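Local structure of protein-L-isoaspartate(D-aspartate) O-methyltransferase (Sulfolobus tokodaii, 1VBF) at residues 208-211 against 212-216; 67-70 against 71-74; 34-37 against 38-42. The protein probably catalyses the transfer of a methyl group from S-adenosyl-L-methionine to L-isoaspartyl residues of damaged proteins, a step in their repair or degradation. All blocks are in the same frame, centred on the assembly; numbering follows the deposited sequence.

Contact 1: 208-211 against 212-216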
loop_
_atom_site.group_PDB
_atom_site.type_symbol
_atom_site.label_atom_id
_atom_site.label_comp_id
_atom_site.label_asym_id
_atom_site.label_seq_id
_atom_site.Cartn_x
_atom_site.Cartn_y
_atom_site.Cartn_z
ATOM N N ASP B 208 -2.654 7.075 -6.652
ATOM C CA ASP B 208 -2.162 6.661 -5.347
ATOM C C ASP B 208 -2.550 5.195 -5.314
ATOM O O ASP B 208 -3.512 4.789 -5.982
ATOM C CB ASP B 208 -2.789 7.464 -4.197
ATOM C CG ASP B 208 -4.292 7.599 -4.313
ATOM O OD1 ASP B 208 -4.766 8.432 -5.112
ATOM O OD2 ASP B 208 -5.004 6.873 -3.601
ATOM N N ILE B 209 -1.758 4.412 -4.592
ATOM C CA ILE B 209 -1.950 2.979 -4.498
ATOM C C ILE B 209 -3.362 2.562 -4.090
ATOM O O ILE B 209 -3.811 1.466 -4.439
ATOM C CB ILE B 209 -0.871 2.346 -3.543
ATOM C CG1 ILE B 209 -0.560 0.934 -4.024
ATOM C CG2 ILE B 209 -1.332 2.352 -2.090
ATOM C CD1 ILE B 209 0.303 0.156 -3.103
ATOM N N GLU B 210 -4.071 3.422 -3.364
ATOM C CA GLU B 210 -5.429 3.071 -2.974
ATOM C C GLU B 210 -6.259 2.999 -4.266
ATOM O O GLU B 210 -6.892 1.986 -4.571
ATOM C CB GLU B 210 -5.983 4.120 -1.997
ATOM C CG GLU B 210 -7.405 3.854 -1.480
ATOM C CD GLU B 210 -7.599 2.481 -0.810
ATOM O OE1 GLU B 210 -6.732 2.040 -0.009
ATOM O OE2 GLU B 210 -8.641 1.846 -1.079
ATOM N N PHE B 211 -6.208 4.075 -5.044
ATOM C CA PHE B 211 -6.931 4.148 -6.294
ATOM C C PHE B 211 -6.597 3.054 -7.265
ATOM O O PHE B 211 -7.491 2.465 -7.851
ATOM C CB PHE B 211 -6.693 5.494 -6.962
ATOM C CG PHE B 211 -7.693 6.525 -6.565
ATOM C CD1 PHE B 211 -7.790 6.939 -5.228
ATOM C CD2 PHE B 211 -8.605 7.032 -7.503
ATOM C CE1 PHE B 211 -8.786 7.841 -4.823
ATOM C CE2 PHE B 211 -9.617 7.944 -7.106
ATOM C CZ PHE B 211 -9.706 8.345 -5.763
ATOM N N ARG B 212 -5.302 2.800 -7.435
ATOM C CA ARG B 212 -4.785 1.783 -8.358
ATOM C C ARG B 212 -5.323 0.389 -8.014
ATOM O O ARG B 212 -5.669 -0.402 -8.904
ATOM C CB ARG B 212 -3.248 1.787 -8.315
ATOM C CG ARG B 212 -2.590 3.060 -8.836
ATOM C CD ARG B 212 -1.114 3.118 -8.477
ATOM N NE ARG B 212 -0.329 2.077 -9.135
ATOM C CZ ARG B 212 0.916 1.769 -8.786
ATOM N NH1 ARG B 212 1.494 2.434 -7.798
ATOM N NH2 ARG B 212 1.565 0.769 -9.377
ATOM N N VAL B 213 -5.391 0.106 -6.716
ATOM C CA VAL B 213 -5.886 -1.162 -6.213
ATOM C C VAL B 213 -7.395 -1.256 -6.418
ATOM O O VAL B 213 -7.898 -2.302 -6.829
ATOM C CB VAL B 213 -5.529 -1.303 -4.738
ATOM C CG1 VAL B 213 -6.219 -2.522 -4.132
ATOM C CG2 VAL B 213 -4.008 -1.398 -4.611
ATOM N N ASN B 214 -8.105 -0.160 -6.129
ATOM C CA ASN B 214 -9.554 -0.082 -6.319
ATOM C C ASN B 214 -9.860 -0.416 -7.773
ATOM O O ASN B 214 -10.854 -1.060 -8.084
ATOM C CB ASN B 214 -10.058 1.330 -6.042
ATOM C CG ASN B 214 -10.170 1.635 -4.572
ATOM O OD1 ASN B 214 -10.058 2.795 -4.160
ATOM N ND2 ASN B 214 -10.392 0.600 -3.762
ATOM N N LYS B 215 -9.001 0.050 -8.667
ATOM C CA LYS B 215 -9.183 -0.208 -10.084
ATOM C C LYS B 215 -8.916 -1.675 -10.400
ATOM O O LYS B 215 -9.694 -2.327 -11.099
ATOM C CB LYS B 215 -8.240 0.670 -10.906
ATOM C CG LYS B 215 -8.374 0.464 -12.404
ATOM C CD LYS B 215 -7.468 1.417 -13.151
ATOM C CE LYS B 215 -7.472 1.165 -14.653
ATOM N NZ LYS B 215 -6.558 2.135 -15.334
ATOM N N LEU B 216 -7.807 -2.194 -9.895
ATOM C CA LEU B 216 -7.489 -3.580 -10.142
ATOM C C LEU B 216 -8.703 -4.401 -9.721
ATOM O O LEU B 216 -9.189 -5.241 -10.484
ATOM C CB LEU B 216 -6.232 -3.981 -9.357
ATOM C CG LEU B 216 -4.901 -4.152 -10.115
ATOM C CD1 LEU B 216 -4.969 -3.531 -11.504
ATOM C CD2 LEU B 216 -3.765 -3.531 -9.295
#
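Arg212 N donates to Asp208 O over 3.0 Å, the first rung of a ladder of i to i+4 hydrogen bonds that continues with Asn214 N to Glu210 O at 2.9 Å and Lys215 N to Phe211 O at 3.0 Å. The first of these lies in the carbonyl plane and is nearly straight at 167°, whereas Lys215 N is tilted from the plane of the Phe211 carbonyl. Asp208 is the N-cap: its OD2 turns back over the first turn to take a weak bond from Phe211 N at 3.4 Å, while a salt bridge to Arg169 holds the same oxygen. Arg212 keeps its CG anti to the carbonyl carbon (chi1 -66°), which lays the start of the chain alongside Asp208, CG 3.5 Å from Asp208 O, before a bend at chi3 carries the guanidinium off. This is the start of the C-terminal helix 209-223, whose copies pack on one another in the trimeric coiled coil of the protein. Ile209 meets Ile209 of neighbouring subunits, and along its own helix its CG1 lies 4.2 Å from Val213 CG2. The guanidinium of Arg212 forms salt bridges with Glu210 and Glu217 of the second subunit; Glu210 in turn receives Arg212 of the fourth subunit and a hydrogen bond from Tyr206 of the third. The Glu210 side chain, bent at chi2, passes slantwise by that of Asn214 one turn on, the carboxylate and amide planes 64° apart.

Contact 2: 67-70 against 71-74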
loop_
_atom_site.group_PDB
_atom_site.type_symbol
_atom_site.label_atom_id
_atom_site.label_comp_id
_atom_site.label_asym_id
_atom_site.label_seq_id
_atom_site.Cartn_x
_atom_site.Cartn_y
_atom_site.Cartn_z
ATOM N N ASP B 67 -4.836 39.816 -0.867
ATOM C CA ASP B 67 -4.558 41.243 -0.771
ATOM C C ASP B 67 -5.534 42.011 -1.658
ATOM O O ASP B 67 -5.170 42.619 -2.659
ATOM C CB ASP B 67 -3.094 41.509 -1.159
ATOM C CG ASP B 67 -2.689 42.989 -1.026
ATOM O OD1 ASP B 67 -3.031 43.640 -0.003
ATOM O OD2 ASP B 67 -2.002 43.501 -1.947
ATOM N N LEU B 68 -6.796 41.980 -1.266
ATOM C CA LEU B 68 -7.834 42.652 -2.007
ATOM C C LEU B 68 -8.074 44.087 -1.541
ATOM O O LEU B 68 -8.153 44.350 -0.342
ATOM C CB LEU B 68 -9.120 41.855 -1.871
ATOM C CG LEU B 68 -9.138 40.456 -2.484
ATOM C CD1 LEU B 68 -10.400 39.698 -2.032
ATOM C CD2 LEU B 68 -9.061 40.582 -4.007
ATOM N N HIS B 69 -8.170 45.022 -2.486
ATOM C CA HIS B 69 -8.463 46.417 -2.157
ATOM C C HIS B 69 -9.244 47.153 -3.263
ATOM O O HIS B 69 -9.476 46.608 -4.343
ATOM C CB HIS B 69 -7.184 47.187 -1.751
ATOM C CG HIS B 69 -6.057 47.099 -2.735
ATOM N ND1 HIS B 69 -6.082 47.733 -3.955
ATOM C CD2 HIS B 69 -4.857 46.468 -2.660
ATOM C CE1 HIS B 69 -4.944 47.502 -4.600
ATOM N NE2 HIS B 69 -4.187 46.738 -3.833
ATOM N N LYS B 70 -9.680 48.378 -2.967
ATOM C CA LYS B 70 -10.447 49.217 -3.898
ATOM C C LYS B 70 -9.894 49.233 -5.304
ATOM O O LYS B 70 -8.689 49.191 -5.510
ATOM C CB LYS B 70 -10.461 50.681 -3.449
ATOM C CG LYS B 70 -10.837 50.974 -2.007
ATOM C CD LYS B 70 -10.527 52.445 -1.672
ATOM C CE LYS B 70 -10.790 52.773 -0.198
ATOM N NZ LYS B 70 -10.409 54.184 0.142
ATOM N N GLY B 71 -10.799 49.330 -6.266
ATOM C CA GLY B 71 -10.408 49.429 -7.654
ATOM C C GLY B 71 -9.603 48.353 -8.344
ATOM O O GLY B 71 -8.899 48.651 -9.298
ATOM N N GLN B 72 -9.680 47.110 -7.883
ATOM C CA GLN B 72 -8.947 46.060 -8.571
ATOM C C GLN B 72 -9.918 45.298 -9.484
ATOM O O GLN B 72 -11.144 45.393 -9.343
ATOM C CB GLN B 72 -8.326 45.066 -7.585
ATOM C CG GLN B 72 -7.368 45.650 -6.582
ATOM C CD GLN B 72 -6.780 44.594 -5.648
ATOM O OE1 GLN B 72 -7.510 43.878 -4.951
ATOM N NE2 GLN B 72 -5.462 44.505 -5.627
ATOM N N LYS B 73 -9.357 44.557 -10.432
ATOM C CA LYS B 73 -10.159 43.734 -11.314
ATOM C C LYS B 73 -9.707 42.349 -10.901
ATOM O O LYS B 73 -8.513 42.034 -10.969
ATOM C CB LYS B 73 -9.807 43.987 -12.774
ATOM C CG LYS B 73 -10.883 43.541 -13.746
ATOM C CD LYS B 73 -10.516 44.005 -15.133
ATOM C CE LYS B 73 -11.675 43.911 -16.102
ATOM N NZ LYS B 73 -11.299 44.632 -17.349
ATOM N N VAL B 74 -10.650 41.525 -10.470
ATOM C CA VAL B 74 -10.328 40.187 -9.996
ATOM C C VAL B 74 -10.945 39.074 -10.815
ATOM O O VAL B 74 -12.144 39.090 -11.085
ATOM C CB VAL B 74 -10.798 40.019 -8.527
ATOM C CG1 VAL B 74 -10.585 38.583 -8.046
ATOM C CG2 VAL B 74 -10.078 41.037 -7.650
#
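Gln72 lays its side-chain amide over one face of the His69 ring, the two planes 29° apart and stacked, with the amide displaced toward the rim of the imidazole. Gln72 NE2 lies over that face, 3.1 Å above the ring plane, and its approach to His69 NE2 has too poor an angle for a hydrogen bond. The other end of the amide does the gripping: Gln72 OE1 takes the backbone N-H of His69 at 2.8 Å in a fairly straight bond of 162°, although the donor sits above the plane of the side-chain carbonyl. One amide thus bonds the backbone of His69 and packs against its ring. The Gln72 chain runs extended from a CG set beside its own backbone N, which carries the amide there; on the way Gln72 CG passes 3.2 Å from His69 O. The imidazole, its CG lodged between backbone N and carbonyl carbon (chi1 53°), folds back over the turn, and ND1 makes a weak bond to Lys70 O at 3.4 Å. The backbone between them is a type II beta turn from His69 to Gln72, with Gly71 at its third position, where phi is positive. Deeper in, Leu68 CD2 lies 3.8 Å from Val74 CG2, the two side chains crossing at about a right angle, and the same methyl lies beside Gln72 OE1. The turn leads from helix 56-65 into strand 73-77, the central first strand of the Rossmann-like methyltransferase sheet. Strands 94-99 and 135-140 flank that strand; Leu68 and Val74 both pack on Ile88 of helix 83-91, and Asp67 forms a salt bridge with Arg137 of strand 135-140.

Contact 3: 34-37 against 38-42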
loop_
_atom_site.group_PDB
_atom_site.type_symbol
_atom_site.label_atom_id
_atom_site.label_comp_id
_atom_site.label_asym_id
_atom_site.label_seq_id
_atom_site.Cartn_x
_atom_site.Cartn_y
_atom_site.Cartn_z
ATOM N N LYS B 34 -28.110 25.149 5.998
ATOM C CA LYS B 34 -28.252 26.422 6.680
ATOM C C LYS B 34 -27.472 26.500 7.986
ATOM O O LYS B 34 -26.888 27.533 8.317
ATOM C CB LYS B 34 -29.724 26.698 6.949
ATOM C CG LYS B 34 -30.403 25.689 7.885
ATOM C CD LYS B 34 -31.822 26.154 8.169
ATOM C CE LYS B 34 -32.506 25.332 9.227
ATOM N NZ LYS B 34 -33.902 25.835 9.399
ATOM N N ASP B 35 -27.459 25.408 8.735
ATOM C CA ASP B 35 -26.743 25.399 9.994
ATOM C C ASP B 35 -25.231 25.459 9.853
ATOM O O ASP B 35 -24.529 25.483 10.856
ATOM C CB ASP B 35 -27.110 24.165 10.816
ATOM C CG ASP B 35 -28.446 24.314 11.523
ATOM O OD1 ASP B 35 -29.000 25.437 11.521
ATOM O OD2 ASP B 35 -28.936 23.311 12.088
ATOM N N TYR B 36 -24.712 25.476 8.629
ATOM C CA TYR B 36 -23.263 25.525 8.474
ATOM C C TYR B 36 -22.781 26.889 8.040
ATOM O O TYR B 36 -21.630 27.039 7.686
ATOM C CB TYR B 36 -22.770 24.486 7.467
ATOM C CG TYR B 36 -22.982 23.050 7.878
ATOM C CD1 TYR B 36 -24.242 22.467 7.805
ATOM C CD2 TYR B 36 -21.916 22.263 8.329
ATOM C CE1 TYR B 36 -24.436 21.138 8.168
ATOM C CE2 TYR B 36 -22.102 20.929 8.692
ATOM C CZ TYR B 36 -23.366 20.379 8.607
ATOM O OH TYR B 36 -23.570 19.064 8.950
ATOM N N ALA B 37 -23.657 27.881 8.048
ATOM C CA ALA B 37 -23.242 29.213 7.644
ATOM C C ALA B 37 -21.992 29.654 8.431
ATOM O O ALA B 37 -20.998 30.125 7.859
ATOM C CB ALA B 37 -24.378 30.198 7.864
ATOM N N TYR B 38 -22.036 29.495 9.749
ATOM C CA TYR B 38 -20.915 29.902 10.562
ATOM C C TYR B 38 -20.525 28.892 11.649
ATOM O O TYR B 38 -19.940 29.262 12.692
ATOM C CB TYR B 38 -21.188 31.290 11.142
ATOM C CG TYR B 38 -21.343 32.335 10.065
ATOM C CD1 TYR B 38 -22.591 32.611 9.509
ATOM C CD2 TYR B 38 -20.231 33.011 9.550
ATOM C CE1 TYR B 38 -22.734 33.540 8.458
ATOM C CE2 TYR B 38 -20.357 33.939 8.497
ATOM C CZ TYR B 38 -21.614 34.196 7.955
ATOM O OH TYR B 38 -21.743 35.083 6.900
ATOM N N ALA B 39 -20.825 27.613 11.377
ATOM C CA ALA B 39 -20.501 26.508 12.285
ATOM C C ALA B 39 -19.876 25.364 11.477
ATOM O O ALA B 39 -20.284 25.123 10.338
ATOM C CB ALA B 39 -21.749 26.035 12.987
ATOM N N HIS B 40 -18.903 24.659 12.055
ATOM C CA HIS B 40 -18.228 23.559 11.351
ATOM C C HIS B 40 -17.416 24.174 10.246
ATOM O O HIS B 40 -17.192 23.595 9.188
ATOM C CB HIS B 40 -19.249 22.573 10.793
ATOM C CG HIS B 40 -20.062 21.924 11.861
ATOM N ND1 HIS B 40 -19.530 20.995 12.729
ATOM C CD2 HIS B 40 -21.323 22.165 12.291
ATOM C CE1 HIS B 40 -20.427 20.693 13.652
ATOM N NE2 HIS B 40 -21.523 21.391 13.412
ATOM N N THR B 41 -16.954 25.368 10.551
ATOM C CA THR B 41 -16.175 26.191 9.661
ATOM C C THR B 41 -14.990 25.550 8.916
ATOM O O THR B 41 -14.478 26.112 7.938
ATOM C CB THR B 41 -15.762 27.419 10.465
ATOM O OG1 THR B 41 -16.753 28.430 10.265
ATOM C CG2 THR B 41 -14.414 27.931 10.077
ATOM N N HIS B 42 -14.579 24.364 9.350
ATOM C CA HIS B 42 -13.446 23.697 8.732
ATOM C C HIS B 42 -13.844 22.644 7.716
ATOM O O HIS B 42 -12.987 22.046 7.081
ATOM C CB HIS B 42 -12.527 23.075 9.799
ATOM C CG HIS B 42 -11.764 24.079 10.615
ATOM N ND1 HIS B 42 -12.328 24.770 11.669
ATOM C CD2 HIS B 42 -10.488 24.529 10.518
ATOM C CE1 HIS B 42 -11.435 25.598 12.182
ATOM N NE2 HIS B 42 -10.309 25.475 11.503
#
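Asp35 meets the later residues through its backbone: its carbonyl O lies 3.5 Å from the methyl CB of Ala39, within a short 3-10 segment, 34-36, after which Ala37 N bonds back to Lys34 O. Next comes Tyr36, whose CA approaches Ala39 O at 3.5 Å in a CA-H...O contact. Its ring, with CG anti to the carbonyl carbon (chi1 -65°), slants across to His40, CD2 coming to 3.6 Å from His40 CB. The phenol and imidazole rings meet obliquely, centroids 5.2 Å apart and planes at 46°, while Lys103 of the third subunit makes a cation-pi contact with the tyrosine. Ala37 packs against its neighbour: its carbonyl O stands over one face of the Tyr38 ring, and its CB is 3.4 Å from Tyr38 CD1. That same carbonyl O accepts a hydrogen bond from Arg25 NH1, and the far end of the ring is held as well, since Tyr38 OH is hydrogen-bonded to Arg25 N. With an alanine in place of Tyr38, Arg25 N would probably lose its hydroxyl partner and a gap would probably open beside Ala37 and Leu56. Farther along, Glu3 accepts the N-H of His40. With no hydrogen bond joining 34-37 to 38-42, the bend rests on packing and on these outside partners. It belongs to the irregular connection between helix 14-22 and strand 45-48, ahead of the Rossmann-like sheet of this methyltransferase, where it packs against helices 4-10 and 56-65 and meets another subunit.

Along the chain the order is contact 3, contact 2, contact 1, and none touches another. Contacts 2 and 3 both belong to the methyltransferase part of the chain, their centres about 27 Å apart and their nearest atoms about 15 Å apart; helix 56-65 bridges them, packing beside 38-42 at its start and ending just before 67-74. Contact 1 stands off on the C-terminal helix, its centre about 43 Å from that of contact 2, on the opposite side of the chain's centre, and about 33 Å from that of contact 3. Contacts 1 and 3 both meet the third subunit, whereas no other chain of the assembly touches contact 2, which leads into strand 73-77 of the Rossmann-like fold that binds S-adenosyl-L-methionine in this family.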